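Local coordinates for protein methylxanthine N3-demethylase NdmB (Pseudomonas putida, PDB 6ICL) that removes the N3-methyl group of theobromine and related methylxanthines as formaldehyde, using NADH, oxygen and a Rieske [2Fe-2S] cluster in bacterial caffeine degradation, at residues R34-P39 against T253-V258; V59-E64 against V149-S154. All blocks are in the same frame, centred on the assembly; numbering follows the deposited sequence.

Contact 1 of 2, residues R34-P39 against T253-V258; sequences RHFWHP and TMPYSV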
loop_
_atom_site.group_PDB
_atom_site.type_symbol
_atom_site.label_atom_id
_atom_site.label_comp_id
_atom_site.label_asym_id
_atom_site.label_seq_id
_atom_site.Cartn_x
_atom_site.Cartn_y
_atom_site.Cartn_z
ATOM N N ARG A 34 12.608 27.937 25.140
ATOM C CA ARG A 34 13.986 27.842 24.673
ATOM C C ARG A 34 15.011 27.749 25.800
ATOM O O ARG A 34 16.117 27.258 25.560
ATOM C CB ARG A 34 14.303 29.035 23.786
ATOM C CG ARG A 34 13.381 29.113 22.593
ATOM C CD ARG A 34 13.752 30.283 21.720
ATOM N NE ARG A 34 15.109 30.157 21.199
ATOM C CZ ARG A 34 15.398 29.594 20.032
ATOM N NH1 ARG A 34 14.416 29.109 19.284
ATOM N NH2 ARG A 34 16.659 29.516 19.613
ATOM N N HIS A 35 14.673 28.178 27.021
ATOM C CA HIS A 35 15.631 28.258 28.128
ATOM C C HIS A 35 15.691 26.994 28.972
ATOM O O HIS A 35 16.508 26.920 29.904
ATOM C CB HIS A 35 15.293 29.453 29.030
ATOM C CG HIS A 35 15.469 30.776 28.352
ATOM N ND1 HIS A 35 14.443 31.422 27.698
ATOM C CD2 HIS A 35 16.566 31.559 28.201
ATOM C CE1 HIS A 35 14.897 32.547 27.178
ATOM N NE2 HIS A 35 16.182 32.653 27.469
ATOM N N PHE A 36 14.855 26.006 28.678
ATOM C CA PHE A 36 14.858 24.749 29.409
ATOM C C PHE A 36 15.571 23.654 28.620
ATOM O O PHE A 36 15.705 23.719 27.392
ATOM C CB PHE A 36 13.425 24.324 29.727
ATOM C CG PHE A 36 12.715 25.261 30.658
ATOM C CD1 PHE A 36 12.062 26.388 30.168
ATOM C CD2 PHE A 36 12.688 25.008 32.032
ATOM C CE1 PHE A 36 11.376 27.271 31.050
ATOM C CE2 PHE A 36 12.017 25.865 32.916
ATOM C CZ PHE A 36 11.361 27.005 32.417
ATOM N N TRP A 37 16.056 22.658 29.353
ATOM C CA TRP A 37 16.586 21.446 28.752
ATOM C C TRP A 37 15.438 20.559 28.284
ATOM O O TRP A 37 14.516 20.271 29.052
ATOM C CB TRP A 37 17.440 20.674 29.752
ATOM C CG TRP A 37 18.686 21.371 30.170
ATOM C CD1 TRP A 37 18.811 22.290 31.175
ATOM C CD2 TRP A 37 20.005 21.175 29.636
ATOM N NE1 TRP A 37 20.115 22.683 31.288
ATOM C CE2 TRP A 37 20.877 22.018 30.361
ATOM C CE3 TRP A 37 20.530 20.375 28.615
ATOM C CZ2 TRP A 37 22.260 22.085 30.101
ATOM C CZ3 TRP A 37 21.902 20.445 28.351
ATOM C CH2 TRP A 37 22.750 21.299 29.092
ATOM N N HIS A 38 15.495 20.137 27.021
ATOM C CA HIS A 38 14.503 19.221 26.472
ATOM C C HIS A 38 15.184 17.964 25.943
ATOM O O HIS A 38 16.258 18.048 25.331
ATOM C CB HIS A 38 13.726 19.875 25.340
ATOM C CG HIS A 38 12.972 21.092 25.764
ATOM N ND1 HIS A 38 11.878 21.030 26.592
ATOM C CD2 HIS A 38 13.169 22.401 25.487
ATOM C CE1 HIS A 38 11.435 22.255 26.814
ATOM N NE2 HIS A 38 12.195 23.102 26.146
ATOM N N PRO A 39 14.579 16.797 26.138
ATOM C CA PRO A 39 15.132 15.575 25.552
ATOM C C PRO A 39 14.810 15.524 24.059
ATOM O O PRO A 39 13.697 15.854 23.633
ATOM C CB PRO A 39 14.419 14.470 26.325
ATOM C CG PRO A 39 12.999 15.083 26.541
ATOM C CD PRO A 39 13.217 16.597 26.675
ATOM N N THR A 253 10.075 18.449 37.144
ATOM C CA THR A 253 10.854 19.561 36.628
ATOM C C THR A 253 10.089 20.231 35.500
ATOM O O THR A 253 9.602 19.560 34.579
ATOM C CB THR A 253 12.224 19.112 36.126
ATOM O OG1 THR A 253 12.878 18.319 37.115
ATOM C CG2 THR A 253 13.076 20.302 35.834
ATOM N N MET A 254 9.971 21.551 35.582
ATOM C CA MET A 254 9.325 22.322 34.534
ATOM C C MET A 254 10.212 22.398 33.286
ATOM O O MET A 254 11.442 22.432 33.389
ATOM C CB MET A 254 9.000 23.715 35.049
ATOM C CG MET A 254 8.023 23.697 36.227
ATOM S SD MET A 254 6.339 23.273 35.733
ATOM C CE MET A 254 5.912 24.772 34.842
ATOM N N PRO A 255 9.594 22.466 32.094
ATOM C CA PRO A 255 8.159 22.605 31.861
ATOM C C PRO A 255 7.415 21.312 31.620
ATOM O O PRO A 255 6.202 21.375 31.603
ATOM C CB PRO A 255 8.093 23.480 30.609
ATOM C CG PRO A 255 9.552 23.669 30.142
ATOM C CD PRO A 255 10.347 22.623 30.842
ATOM N N TYR A 256 8.089 20.156 31.500
ATOM C CA TYR A 256 7.377 19.002 30.948
ATOM C C TYR A 256 7.777 17.654 31.539
ATOM O O TYR A 256 7.522 16.626 30.895
ATOM C CB TYR A 256 7.605 18.912 29.426
ATOM C CG TYR A 256 7.136 20.094 28.609
ATOM C CD1 TYR A 256 5.800 20.505 28.640
ATOM C CD2 TYR A 256 8.010 20.774 27.772
ATOM C CE1 TYR A 256 5.356 21.575 27.883
ATOM C CE2 TYR A 256 7.566 21.844 27.005
ATOM C CZ TYR A 256 6.233 22.233 27.065
ATOM O OH TYR A 256 5.776 23.295 26.308
ATOM N N SER A 257 8.384 17.597 32.717
ATOM C CA SER A 257 8.805 16.321 33.259
ATOM C C SER A 257 7.948 15.909 34.447
ATOM O O SER A 257 7.370 16.747 35.157
ATOM C CB SER A 257 10.275 16.363 33.675
ATOM O OG SER A 257 11.054 16.813 32.586
ATOM N N VAL A 258 7.876 14.598 34.659
ATOM C CA VAL A 258 7.186 14.008 35.809
ATOM C C VAL A 258 8.032 12.858 36.328
ATOM O O VAL A 258 8.308 11.905 35.592
ATOM C CB VAL A 258 5.776 13.479 35.480
ATOM C CG1 VAL A 258 5.143 12.859 36.756
ATOM C CG2 VAL A 258 4.897 14.565 34.928
HETATM O O HOH W 1 13.330 21.069 31.642
#

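Contact 2 of 2, residues V59-E64 against V149-S154; sequences VTLLGE and VRLDNS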
loop_
_atom_site.group_PDB
_atom_site.type_symbol
_atom_site.label_atom_id
_atom_site.label_comp_id
_atom_site.label_asym_id
_atom_site.label_seq_id
_atom_site.Cartn_x
_atom_site.Cartn_y
_atom_site.Cartn_z
ATOM N N VAL A 59 17.116 15.896 14.475
ATOM C CA VAL A 59 16.008 15.994 15.419
ATOM C C VAL A 59 15.394 17.369 15.242
ATOM O O VAL A 59 16.026 18.296 14.730
ATOM C CB VAL A 59 16.405 15.818 16.906
ATOM C CG1 VAL A 59 16.923 14.416 17.186
ATOM C CG2 VAL A 59 17.440 16.895 17.332
ATOM N N THR A 60 14.148 17.503 15.686
ATOM C CA THR A 60 13.457 18.780 15.656
ATOM C C THR A 60 13.037 19.142 17.076
ATOM O O THR A 60 12.478 18.310 17.793
ATOM C CB THR A 60 12.267 18.716 14.692
ATOM O OG1 THR A 60 12.772 18.408 13.382
ATOM C CG2 THR A 60 11.541 20.061 14.627
ATOM N N LEU A 61 13.372 20.364 17.495
ATOM C CA LEU A 61 13.100 20.843 18.847
ATOM C C LEU A 61 12.566 22.255 18.726
ATOM O O LEU A 61 13.257 23.127 18.192
ATOM C CB LEU A 61 14.347 20.840 19.733
ATOM C CG LEU A 61 14.123 21.402 21.149
ATOM C CD1 LEU A 61 13.001 20.657 21.877
ATOM C CD2 LEU A 61 15.419 21.311 21.968
ATOM N N LEU A 62 11.350 22.469 19.224
ATOM C CA LEU A 62 10.715 23.783 19.204
ATOM C C LEU A 62 10.685 24.336 17.787
ATOM O O LEU A 62 10.870 25.528 17.561
ATOM C CB LEU A 62 11.414 24.754 20.170
ATOM C CG LEU A 62 11.197 24.439 21.656
ATOM C CD1 LEU A 62 12.076 25.321 22.547
ATOM C CD2 LEU A 62 9.738 24.617 22.018
ATOM N N GLY A 63 10.435 23.458 16.818
ATOM C CA GLY A 63 10.396 23.872 15.434
ATOM C C GLY A 63 11.751 24.003 14.777
ATOM O O GLY A 63 11.810 24.153 13.553
ATOM N N GLU A 64 12.844 23.942 15.537
ATOM C CA GLU A 64 14.184 24.078 14.981
ATOM C C GLU A 64 14.714 22.725 14.535
ATOM O O GLU A 64 14.587 21.730 15.253
ATOM C CB GLU A 64 15.168 24.662 16.001
ATOM C CG GLU A 64 14.649 25.830 16.790
ATOM C CD GLU A 64 14.871 27.147 16.102
ATOM O OE1 GLU A 64 14.674 28.184 16.767
ATOM O OE2 GLU A 64 15.240 27.157 14.906
ATOM N N VAL A 149 18.993 18.831 25.138
ATOM C CA VAL A 149 19.455 20.039 24.482
ATOM C C VAL A 149 18.763 21.230 25.136
ATOM O O VAL A 149 17.567 21.183 25.437
ATOM C CB VAL A 149 19.162 20.024 22.963
ATOM C CG1 VAL A 149 19.606 21.341 22.316
ATOM C CG2 VAL A 149 19.821 18.818 22.274
ATOM N N ARG A 150 19.520 22.309 25.327
ATOM C CA ARG A 150 18.985 23.591 25.763
ATOM C C ARG A 150 19.385 24.631 24.731
ATOM O O ARG A 150 20.576 24.829 24.475
ATOM C CB ARG A 150 19.495 23.973 27.157
ATOM C CG ARG A 150 19.021 25.377 27.599
ATOM C CD ARG A 150 19.408 25.665 29.045
ATOM N NE ARG A 150 20.854 25.724 29.229
ATOM C CZ ARG A 150 21.453 25.903 30.408
ATOM N NH1 ARG A 150 20.730 26.031 31.524
ATOM N NH2 ARG A 150 22.779 25.940 30.479
ATOM N N LEU A 151 18.388 25.270 24.118
ATOM C CA LEU A 151 18.667 26.161 23.010
ATOM C C LEU A 151 19.222 27.498 23.460
ATOM O O LEU A 151 19.952 28.138 22.695
ATOM C CB LEU A 151 17.405 26.395 22.191
ATOM C CG LEU A 151 16.903 25.163 21.444
ATOM C CD1 LEU A 151 15.657 25.541 20.645
ATOM C CD2 LEU A 151 18.014 24.598 20.538
ATOM N N ASP A 152 18.868 27.960 24.654
ATOM C CA ASP A 152 19.274 29.288 25.090
ATOM C C ASP A 152 19.829 29.221 26.501
ATOM O O ASP A 152 19.125 28.819 27.437
ATOM C CB ASP A 152 18.130 30.302 25.013
ATOM C CG ASP A 152 18.638 31.735 25.136
ATOM O OD1 ASP A 152 19.591 31.942 25.891
ATOM O OD2 ASP A 152 18.131 32.642 24.459
ATOM N N ASN A 153 21.097 29.639 26.612
ATOM C CA ASN A 153 21.954 29.765 27.786
ATOM C C ASN A 153 21.736 31.022 28.605
ATOM O O ASN A 153 22.158 31.050 29.766
ATOM C CB ASN A 153 23.421 29.835 27.336
ATOM C CG ASN A 153 24.148 28.637 27.691
ATOM O OD1 ASN A 153 23.619 27.822 28.434
ATOM N ND2 ASN A 153 25.356 28.480 27.183
ATOM N N SER A 154 21.170 32.073 27.999
ATOM C CA SER A 154 21.320 33.433 28.510
ATOM C C SER A 154 20.954 33.554 29.984
ATOM O O SER A 154 21.627 34.265 30.736
ATOM C CB SER A 154 20.458 34.392 27.694
ATOM O OG SER A 154 20.865 34.424 26.347
#

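Contact 1 of 2, residues R34-P39 against T253-V258
With CG anti to the carbonyl carbon in both Phe-36 (chi1 -65°) and His-38, the two rings are set beside their own backbone N atoms and meet Pro-255 and Tyr-256. Pro-255, which follows a cis peptide bond, sets its CG over one face of the Phe-36 ring, offset toward the rim: CG of Pro-255 is 3.8 Å from the centroid of the Phe-36 ring and 19° off its normal, a CH-pi contact. The neighbouring CD of Pro-255 comes within 3.5 Å of CD2 of Phe-36, and the same phenyl carbon lies 3.2 Å from the carbonyl O of Met-254. Replacing Phe-36 by an alanine is likely to leave CG and CD of Pro-255 without their aromatic partner and open a gap beside Met-254. His-38 and Tyr-256 meet rim to rim, their planes at 39°; CE1 of His-38 approaches the edge of the tyrosine, 3.9 Å from its CD2. NE2 of His-38 hydrogen-bonds to O of Leu-33, and OH of Tyr-256 to OE1 of Glu-186. One water bridges the backbones, donating to O of Trp-37 (3.0 Å) and O of Met-254 (2.9 Å). Helix 337-355 packs on Met-254, while Pro-279 of strand 270-281 touches both His-38 and Tyr-256, where the start of Rieske-domain strand 37-42 faces the turn between strands 246-253 and 257-264.

Contact 2 of 2, residues V59-E64 against V149-S154
A type I' beta turn from Leu-61 to Glu-64, the tight link of a two-residue beta hairpin, packs side chains against Val-149 at the end of strand 146-150 and Leu-151 just beyond it. Its backbone pairing is reciprocal: N of Leu-61 to O of Glu-64 at 2.9 Å, and N of Glu-64 to O of Leu-61 at 2.8 Å. Leu-61 has CG anti to its own N (chi1 177°), which sends CD2 between two partners, 4.1 Å from CB of Val-149 and 4.2 Å from CG of Leu-151. Leu-151 is met by the turn through its CD1 as well: CD1 of Leu-62 lies 4.1 Å from it and CG of Glu-64 4.0 Å. In Glu-64, chi1 (-44°) sets CG against that methyl, and the bend at chi2 turns the carboxylate off toward Arg-34, with which OE1 forms a salt bridge. Left-handed backbone angles at both central residues, Leu-62 and Gly-63, a conformation in which a CB on Gly-63 would press on the carbonyl O of Leu-62, are the hallmark of a type I' hairpin, here joining antiparallel strands 57-61 and 64-71.

From the N terminus, the chain first passes 34-39, then the hairpin turn at 59-64. Contact 2 closes a loop when 149-154 returns to that turn, 85 residues on. Contact 1 closes later, at 253-258, across a separation of 214 residues, so contact 2 is nested inside its loop. The centres lie about 11 Å apart, and the two are joined directly: a probable hydrogen bond runs from N of His-38 to O of Val-149 at 2.8 Å, and strands 37-42 and 146-150 are antiparallel neighbours. Contact 2 thus joins two non-adjacent strands of the six-stranded Rieske-domain sheet, whereas contact 1 ties its edge strand to the seven-stranded sheet of the C-terminal domain.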